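Local atomic coordinates of 3-hydroxyacyl-CoA dehydrogenase type-2 (Mycobacterium avium, PDB entry 3PPI), a protein that probably catalyses the NAD-dependent oxidation of 3-hydroxyacyl-CoA substrates, as a tetrameric member of the short-chain dehydrogenase/reductase family. Residues A45-L50 with D72-R77; N146-V151 with G167-T172. All coordinates share one frame; numbering follows the deposited sequence.

Contact 1: A45-L50 with D72-R77; sequences ATVRRL and DELGNR. With MG (magnesium ion), chain E.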
ATOM      1  N   ALA A  45     -25.704  -9.645  10.134  1.00 20.78           N
ATOM      2  CA  ALA A  45     -25.247 -10.898   9.528  1.00 20.30           C
ATOM      3  C   ALA A  45     -24.118 -11.521  10.372  1.00 19.62           C
ATOM      4  O   ALA A  45     -24.028 -12.751  10.526  1.00 19.40           O
ATOM      5  CB  ALA A  45     -24.794 -10.662   8.086  1.00 18.94           C
ATOM      6  N   THR A  46     -23.283 -10.661  10.942  1.00 18.11           N
ATOM      7  CA  THR A  46     -22.197 -11.102  11.808  1.00 18.14           C
ATOM      8  C   THR A  46     -22.777 -11.720  13.075  1.00 19.14           C
ATOM      9  O   THR A  46     -22.386 -12.811  13.457  1.00 19.46           O
ATOM     10  CB  THR A  46     -21.253  -9.938  12.150  1.00 17.08           C
ATOM     11  OG1 THR A  46     -20.780  -9.367  10.927  1.00 16.52           O
ATOM     12  CG2 THR A  46     -20.056 -10.397  13.008  1.00 16.08           C
ATOM     13  N   VAL A  47     -23.736 -11.037  13.698  1.00 19.98           N
ATOM     14  CA  VAL A  47     -24.409 -11.591  14.871  1.00 20.99           C
ATOM     15  C   VAL A  47     -24.983 -12.989  14.582  1.00 21.87           C
ATOM     16  O   VAL A  47     -24.723 -13.943  15.330  1.00 22.48           O
ATOM     17  CB  VAL A  47     -25.514 -10.662  15.389  1.00 21.25           C
ATOM     18  CG1 VAL A  47     -26.355 -11.370  16.471  1.00 22.00           C
ATOM     19  CG2 VAL A  47     -24.900  -9.354  15.934  1.00 21.16           C
ATOM     20  N   ARG A  48     -25.748 -13.100  13.500  1.00 22.52           N
ATOM     21  CA  ARG A  48     -26.379 -14.367  13.135  1.00 23.55           C
ATOM     22  C   ARG A  48     -25.324 -15.469  12.961  1.00 23.12           C
ATOM     23  O   ARG A  48     -25.505 -16.586  13.437  1.00 23.72           O
ATOM     24  CB  ARG A  48     -27.204 -14.209  11.851  1.00 23.59           C
ATOM     25  CG  ARG A  48     -28.467 -13.378  12.033  1.00 25.60           C
ATOM     26  CD  ARG A  48     -29.283 -13.334  10.764  1.00 26.29           C
ATOM     27  NE  ARG A  48     -30.476 -12.488  10.890  1.00 27.66           N
ATOM     28  CZ  ARG A  48     -31.632 -12.881  11.423  1.00 29.03           C
ATOM     29  NH1 ARG A  48     -31.772 -14.110  11.910  1.00 29.46           N
ATOM     30  NH2 ARG A  48     -32.651 -12.032  11.482  1.00 29.78           N
ATOM     31  N   ARG A  49     -24.234 -15.142  12.276  1.00 22.16           N
ATOM     32  CA  ARG A  49     -23.146 -16.092  12.025  1.00 21.89           C
ATOM     33  C   ARG A  49     -22.453 -16.515  13.315  1.00 21.99           C
ATOM     34  O   ARG A  49     -22.252 -17.700  13.556  1.00 21.43           O
ATOM     35  CB  ARG A  49     -22.104 -15.474  11.084  1.00 21.40           C
ATOM     36  CG  ARG A  49     -20.848 -16.316  10.841  1.00 21.46           C
ATOM     37  CD  ARG A  49     -21.156 -17.701  10.279  1.00 22.73           C
ATOM     38  NE  ARG A  49     -19.921 -18.461  10.084  1.00 24.00           N
ATOM     39  CZ  ARG A  49     -19.196 -18.501   8.969  1.00 23.13           C
ATOM     40  NH1 ARG A  49     -19.547 -17.834   7.881  1.00 23.12           N
ATOM     41  NH2 ARG A  49     -18.088 -19.222   8.950  1.00 24.11           N
ATOM     42  N   LEU A  50     -22.051 -15.543  14.128  1.00 22.02           N
ATOM     43  CA  LEU A  50     -21.329 -15.877  15.356  1.00 22.60           C
ATOM     44  C   LEU A  50     -22.224 -16.660  16.330  1.00 24.44           C
ATOM     45  O   LEU A  50     -21.762 -17.590  16.981  1.00 25.03           O
ATOM     46  CB  LEU A  50     -20.764 -14.627  16.012  1.00 22.61           C
ATOM     47  CG  LEU A  50     -19.687 -13.857  15.244  1.00 20.81           C
ATOM     48  CD1 LEU A  50     -19.164 -12.687  16.131  1.00 20.17           C
ATOM     49  CD2 LEU A  50     -18.551 -14.769  14.792  1.00 20.29           C
ATOM     50  N   ASP A  72     -34.530 -11.370  20.358  1.00 37.65           N
ATOM     51  CA  ASP A  72     -35.667 -12.250  20.660  1.00 39.68           C
ATOM     52  C   ASP A  72     -35.731 -13.411  19.673  1.00 39.69           C
ATOM     53  O   ASP A  72     -35.902 -14.559  20.076  1.00 40.39           O
ATOM     54  CB  ASP A  72     -36.998 -11.479  20.643  1.00 40.91           C
ATOM     55  CG  ASP A  72     -37.093 -10.432  21.754  1.00 42.79           C
ATOM     56  OD1 ASP A  72     -36.288 -10.479  22.708  1.00 44.25           O
ATOM     57  OD2 ASP A  72     -37.970  -9.543  21.667  1.00 46.57           O
ATOM     58  N   GLU A  73     -35.581 -13.115  18.383  1.00 39.20           N
ATOM     59  CA  GLU A  73     -35.588 -14.150  17.346  1.00 39.05           C
ATOM     60  C   GLU A  73     -34.525 -15.213  17.600  1.00 38.49           C
ATOM     61  O   GLU A  73     -34.772 -16.388  17.373  1.00 38.67           O
ATOM     62  CB  GLU A  73     -35.345 -13.524  15.960  1.00 38.45           C
ATOM     63  CG  GLU A  73     -35.210 -14.549  14.812  1.00 38.96           C
ATOM     64  CD  GLU A  73     -34.792 -13.926  13.487  1.00 38.48           C
ATOM     65  OE1 GLU A  73     -34.832 -12.688  13.351  1.00 38.74           O
ATOM     66  OE2 GLU A  73     -34.402 -14.679  12.572  1.00 39.54           O
ATOM     67  N   LEU A  74     -33.332 -14.803  18.036  1.00 37.44           N
ATOM     68  CA  LEU A  74     -32.217 -15.747  18.188  1.00 36.75           C
ATOM     69  C   LEU A  74     -32.253 -16.540  19.499  1.00 37.83           C
ATOM     70  O   LEU A  74     -31.680 -17.626  19.573  1.00 37.78           O
ATOM     71  CB  LEU A  74     -30.870 -15.028  18.042  1.00 35.44           C
ATOM     72  CG  LEU A  74     -30.559 -14.480  16.642  1.00 34.03           C
ATOM     73  CD1 LEU A  74     -29.190 -13.819  16.634  1.00 31.17           C
ATOM     74  CD2 LEU A  74     -30.642 -15.592  15.605  1.00 33.06           C
ATOM     75  N   GLY A  75     -32.911 -16.005  20.523  1.00 38.95           N
ATOM     76  CA  GLY A  75     -33.069 -16.716  21.797  1.00 40.08           C
ATOM     77  C   GLY A  75     -32.082 -16.285  22.871  1.00 40.42           C
ATOM     78  O   GLY A  75     -31.487 -15.202  22.797  1.00 39.08           O
ATOM     79  N   ASN A  76     -31.888 -17.151  23.861  1.00 41.36           N
ATOM     80  CA  ASN A  76     -31.236 -16.757  25.123  1.00 42.39           C
ATOM     81  C   ASN A  76     -29.713 -16.578  25.097  1.00 40.80           C
ATOM     82  O   ASN A  76     -29.143 -16.105  26.084  1.00 41.69           O
ATOM     83  CB  ASN A  76     -31.631 -17.712  26.260  1.00 44.20           C
ATOM     84  CG  ASN A  76     -31.553 -19.169  25.852  1.00 46.76           C
ATOM     85  OD1 ASN A  76     -30.508 -19.643  25.401  1.00 49.59           O
ATOM     86  ND2 ASN A  76     -32.671 -19.887  25.989  1.00 49.96           N
ATOM     87  N   ARG A  77     -29.062 -16.944  23.993  1.00 38.62           N
ATOM     88  CA  ARG A  77     -27.628 -16.703  23.831  1.00 36.73           C
ATOM     89  C   ARG A  77     -27.368 -15.406  23.048  1.00 34.75           C
ATOM     90  O   ARG A  77     -26.223 -15.120  22.689  1.00 32.91           O
ATOM     91  CB  ARG A  77     -26.967 -17.886  23.124  1.00 36.32           C
ATOM     92  CG  ARG A  77     -27.231 -19.261  23.783  1.00 38.41           C
ATOM     93  CD  ARG A  77     -26.342 -20.376  23.166  1.00 40.09           C
ATOM     94  NE  ARG A  77     -26.676 -20.733  21.780  1.00 40.05           N
ATOM     95  CZ  ARG A  77     -26.033 -20.337  20.670  1.00 41.15           C
ATOM     96  NH1 ARG A  77     -24.962 -19.528  20.694  1.00 38.27           N
ATOM     97  NH2 ARG A  77     -26.480 -20.769  19.490  1.00 42.43           N
TER
HETATM   98 MG    MG E 300     -32.311 -13.131  23.432  1.00 39.78          MG
HETATM   99  O   HOH W   1     -33.518 -11.095  23.892  1.00 37.37           O
HETATM  100  O   HOH W   2     -34.329 -14.428  24.177  1.00 38.68           O
HETATM  101  O   HOH W   3     -31.968 -13.522  25.804  1.00 43.24           O
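Leu-74 sets its CD1 methyl against CG1 of Val-47, 3.7 Å away, where two helices on one side of a Rossmann-type sheet lie next to each other: 41-52, which follows the first strand and its glycine-rich turn, and 64-74, which follows the second. Val-47 turns CG1 to this neighbour and also packs on Val-35, Val-57 and Ile-59 of the strands beneath, a place suited to a short branched side chain. Further out, Leu-74 CD2 comes within 4.1 Å of Arg-48 NH1, approaching the guanidinium obliquely.

Here the apolar layer gives way to charge. Arg-48 runs extended from CG to NE, long enough to bridge the helices, and meets Glu-73 end-on: NH1 reaches OE2 at 2.8 Å and NH2 reaches OE1 at 2.9 Å. The fork is skewed, for the guanidinium and carboxylate planes stand 52° apart; OE2 is approached from above the carboxylate plane, OE1 on its syn side. CG of Glu-73, anti to the backbone N (chi1 175°), starts an extended chain toward the arginine. Glu-44, one turn earlier, also engages NH2, so two carboxylates steady the group.

Gly-75 then ends helix 64-74 with a positive phi of 99°, a conformation easy for glycine, and its carbonyl O binds a magnesium ion at 2.3 Å.

Contact 2: N146-V151 with G167-T172; sequences NVARLV and GALVLT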
ATOM      1  N   ASN A 146     -12.871   3.653  20.974  1.00 17.71           N
ATOM      2  CA  ASN A 146     -13.521   3.541  22.282  1.00 18.64           C
ATOM      3  C   ASN A 146     -14.006   2.112  22.544  1.00 18.48           C
ATOM      4  O   ASN A 146     -13.799   1.577  23.628  1.00 18.91           O
ATOM      5  CB  ASN A 146     -14.695   4.522  22.413  1.00 18.97           C
ATOM      6  CG  ASN A 146     -15.202   4.651  23.850  1.00 21.49           C
ATOM      7  OD1 ASN A 146     -14.425   4.949  24.779  1.00 23.12           O
ATOM      8  ND2 ASN A 146     -16.513   4.448  24.041  1.00 20.15           N
ATOM      9  N   VAL A 147     -14.639   1.502  21.549  1.00 18.50           N
ATOM     10  CA  VAL A 147     -15.075   0.113  21.672  1.00 18.61           C
ATOM     11  C   VAL A 147     -13.839  -0.784  21.864  1.00 18.89           C
ATOM     12  O   VAL A 147     -13.802  -1.616  22.773  1.00 19.47           O
ATOM     13  CB  VAL A 147     -15.912  -0.334  20.450  1.00 18.47           C
ATOM     14  CG1 VAL A 147     -16.235  -1.828  20.518  1.00 17.17           C
ATOM     15  CG2 VAL A 147     -17.199   0.489  20.369  1.00 18.26           C
ATOM     16  N   ALA A 148     -12.808  -0.563  21.048  1.00 17.99           N
ATOM     17  CA  ALA A 148     -11.628  -1.422  21.069  1.00 17.72           C
ATOM     18  C   ALA A 148     -10.879  -1.370  22.403  1.00 18.47           C
ATOM     19  O   ALA A 148     -10.448  -2.419  22.904  1.00 18.48           O
ATOM     20  CB  ALA A 148     -10.682  -1.077  19.927  1.00 16.48           C
ATOM     21  N   ARG A 149     -10.688  -0.162  22.952  1.00 18.14           N
ATOM     22  CA  ARG A 149      -9.918  -0.027  24.165  1.00 18.60           C
ATOM     23  C   ARG A 149     -10.619  -0.716  25.341  1.00 19.49           C
ATOM     24  O   ARG A 149      -9.976  -1.419  26.116  1.00 19.72           O
ATOM     25  CB  ARG A 149      -9.569   1.439  24.458  1.00 19.00           C
ATOM     26  CG  ARG A 149     -10.662   2.241  25.082  1.00 19.71           C
ATOM     27  CD  ARG A 149     -10.422   3.767  25.058  1.00 20.25           C
ATOM     28  NE  ARG A 149     -11.622   4.372  25.642  1.00 19.25           N
ATOM     29  CZ  ARG A 149     -11.842   4.549  26.942  1.00 20.10           C
ATOM     30  NH1 ARG A 149     -10.911   4.265  27.851  1.00 20.66           N
ATOM     31  NH2 ARG A 149     -13.013   5.021  27.343  1.00 20.66           N
ATOM     32  N   LEU A 150     -11.933  -0.557  25.433  1.00 19.41           N
ATOM     33  CA  LEU A 150     -12.695  -1.094  26.554  1.00 20.74           C
ATOM     34  C   LEU A 150     -12.866  -2.616  26.443  1.00 21.10           C
ATOM     35  O   LEU A 150     -12.691  -3.351  27.441  1.00 21.09           O
ATOM     36  CB  LEU A 150     -14.053  -0.376  26.658  1.00 21.31           C
ATOM     37  CG  LEU A 150     -13.954   1.123  26.981  1.00 20.01           C
ATOM     38  CD1 LEU A 150     -15.290   1.876  26.775  1.00 19.01           C
ATOM     39  CD2 LEU A 150     -13.450   1.316  28.425  1.00 22.46           C
ATOM     40  N   VAL A 151     -13.155  -3.098  25.234  1.00 20.14           N
ATOM     41  CA  VAL A 151     -13.306  -4.542  25.016  1.00 20.58           C
ATOM     42  C   VAL A 151     -11.934  -5.229  25.160  1.00 20.26           C
ATOM     43  O   VAL A 151     -11.834  -6.296  25.763  1.00 20.75           O
ATOM     44  CB  VAL A 151     -13.950  -4.860  23.641  1.00 20.32           C
ATOM     45  CG1 VAL A 151     -13.879  -6.364  23.340  1.00 22.42           C
ATOM     46  CG2 VAL A 151     -15.403  -4.365  23.598  1.00 20.34           C
ATOM     47  N   GLY A 167      -8.096 -13.703  22.767  1.00 20.21           N
ATOM     48  CA  GLY A 167      -9.216 -13.297  21.926  1.00 19.35           C
ATOM     49  C   GLY A 167      -8.801 -12.560  20.668  1.00 18.22           C
ATOM     50  O   GLY A 167      -7.628 -12.585  20.284  1.00 17.94           O
ATOM     51  N   ALA A 168      -9.767 -11.900  20.035  1.00 17.24           N
ATOM     52  CA  ALA A 168      -9.543 -11.240  18.754  1.00 17.06           C
ATOM     53  C   ALA A 168     -10.588 -10.180  18.475  1.00 16.91           C
ATOM     54  O   ALA A 168     -11.754 -10.326  18.860  1.00 17.96           O
ATOM     55  CB  ALA A 168      -9.518 -12.268  17.609  1.00 16.42           C
ATOM     56  N   LEU A 169     -10.151  -9.118  17.803  1.00 17.10           N
ATOM     57  CA  LEU A 169     -11.010  -8.022  17.389  1.00 17.01           C
ATOM     58  C   LEU A 169     -11.004  -7.935  15.867  1.00 16.36           C
ATOM     59  O   LEU A 169      -9.984  -8.191  15.240  1.00 16.31           O
ATOM     60  CB  LEU A 169     -10.513  -6.693  17.939  1.00 16.67           C
ATOM     61  CG  LEU A 169     -10.316  -6.555  19.439  1.00 19.33           C
ATOM     62  CD1 LEU A 169      -9.762  -5.144  19.767  1.00 19.25           C
ATOM     63  CD2 LEU A 169     -11.598  -6.869  20.175  1.00 21.27           C
ATOM     64  N   VAL A 170     -12.162  -7.587  15.307  1.00 15.88           N
ATOM     65  CA  VAL A 170     -12.316  -7.241  13.914  1.00 15.39           C
ATOM     66  C   VAL A 170     -12.891  -5.835  13.878  1.00 16.27           C
ATOM     67  O   VAL A 170     -13.965  -5.589  14.420  1.00 16.96           O
ATOM     68  CB  VAL A 170     -13.255  -8.211  13.174  1.00 15.52           C
ATOM     69  CG1 VAL A 170     -13.472  -7.791  11.720  1.00 13.70           C
ATOM     70  CG2 VAL A 170     -12.663  -9.622  13.229  1.00 15.69           C
ATOM     71  N   LEU A 171     -12.145  -4.917  13.269  1.00 15.63           N
ATOM     72  CA  LEU A 171     -12.621  -3.563  13.030  1.00 15.71           C
ATOM     73  C   LEU A 171     -13.135  -3.480  11.583  1.00 15.72           C
ATOM     74  O   LEU A 171     -12.784  -4.322  10.735  1.00 15.30           O
ATOM     75  CB  LEU A 171     -11.501  -2.562  13.255  1.00 14.79           C
ATOM     76  CG  LEU A 171     -10.530  -2.795  14.434  1.00 16.27           C
ATOM     77  CD1 LEU A 171      -9.461  -1.688  14.463  1.00 15.25           C
ATOM     78  CD2 LEU A 171     -11.283  -2.869  15.758  1.00 16.40           C
ATOM     79  N   THR A 172     -13.971  -2.485  11.302  1.00 15.83           N
ATOM     80  CA  THR A 172     -14.485  -2.279   9.958  1.00 16.43           C
ATOM     81  C   THR A 172     -14.022  -0.916   9.433  1.00 16.00           C
ATOM     82  O   THR A 172     -14.300   0.138  10.019  1.00 15.61           O
ATOM     83  CB  THR A 172     -16.009  -2.390   9.880  1.00 17.68           C
ATOM     84  OG1 THR A 172     -16.455  -3.603  10.503  1.00 19.95           O
ATOM     85  CG2 THR A 172     -16.478  -2.382   8.408  1.00 16.57           C
TER
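Leu-169 reaches from its strand toward helix 130-156 and divides its two methyls between two helix residues one turn apart. CD1 lies 4.2 Å from CB of Ala-148, while CD2 meets Val-151 CG1 at 3.9 Å. With CG beside the backbone N and anti to the carbonyl carbon (chi1 -56°), and with CD1 continuing the extended line of the chain from CA (chi2 178°) and CD2 branching off beside it, the forked end is carried up to the helix. The branched tip of leucine can thus serve two neighbours that a single methyl could not.

Val-151 answers with CG1, which lies anti to its backbone N (chi1 170°); its side chain and that of Leu-169 slide past each other in opposite directions. Ala-148 offers just one methyl, and this small residue suits a helix pressed from two quarters, since Ile-120 of the second subunit also packs on it. Ala-107 of strand 103-109 lies against both Val-151 and Leu-169, extending the apolar layer across the sheet.

Arg-149 points away from the strand. Its NE and NH2 both donate to Asn-146 OD1, at 3.0 and 2.9 Å, a side-on grip with the oxygen close to the guanidinium plane, while Leu-150 CD2 lies over one face, offset toward its rim. NH2 also pairs with Glu-88, and NH1 bonds Ala-128 O of the second subunit, so the buried charge is well supplied with partners.

The residues that face the strand are apolar, while Asn-146 and Arg-149 form a polar pair turned from it, as befits a long helix lying between the parallel sheet of a Rossmann-type fold and a subunit interface.

From the N terminus the chain passes through strand 31-36 into helix 41-52, crosses by strand 56-61, and returns along helix 64-74, where contact 1 closes its loop. Only later, after strands 78-82 and 103-109, does it enter helix 130-156 and come back through strand 167-172 to close contact 2. The loops therefore follow in series, neither nesting nor crossing. Contact 1 joins neighbouring helices near the 78-82 end of the sheet, whereas contact 2 fastens a helix to a strand nearer the centre of the folded chain. Their centres lie about 19 Å apart, and the contacts do not touch, their nearest atoms being about 7 Å apart; strands 31-36 and 103-109, adjacent in the sheet, link their surroundings.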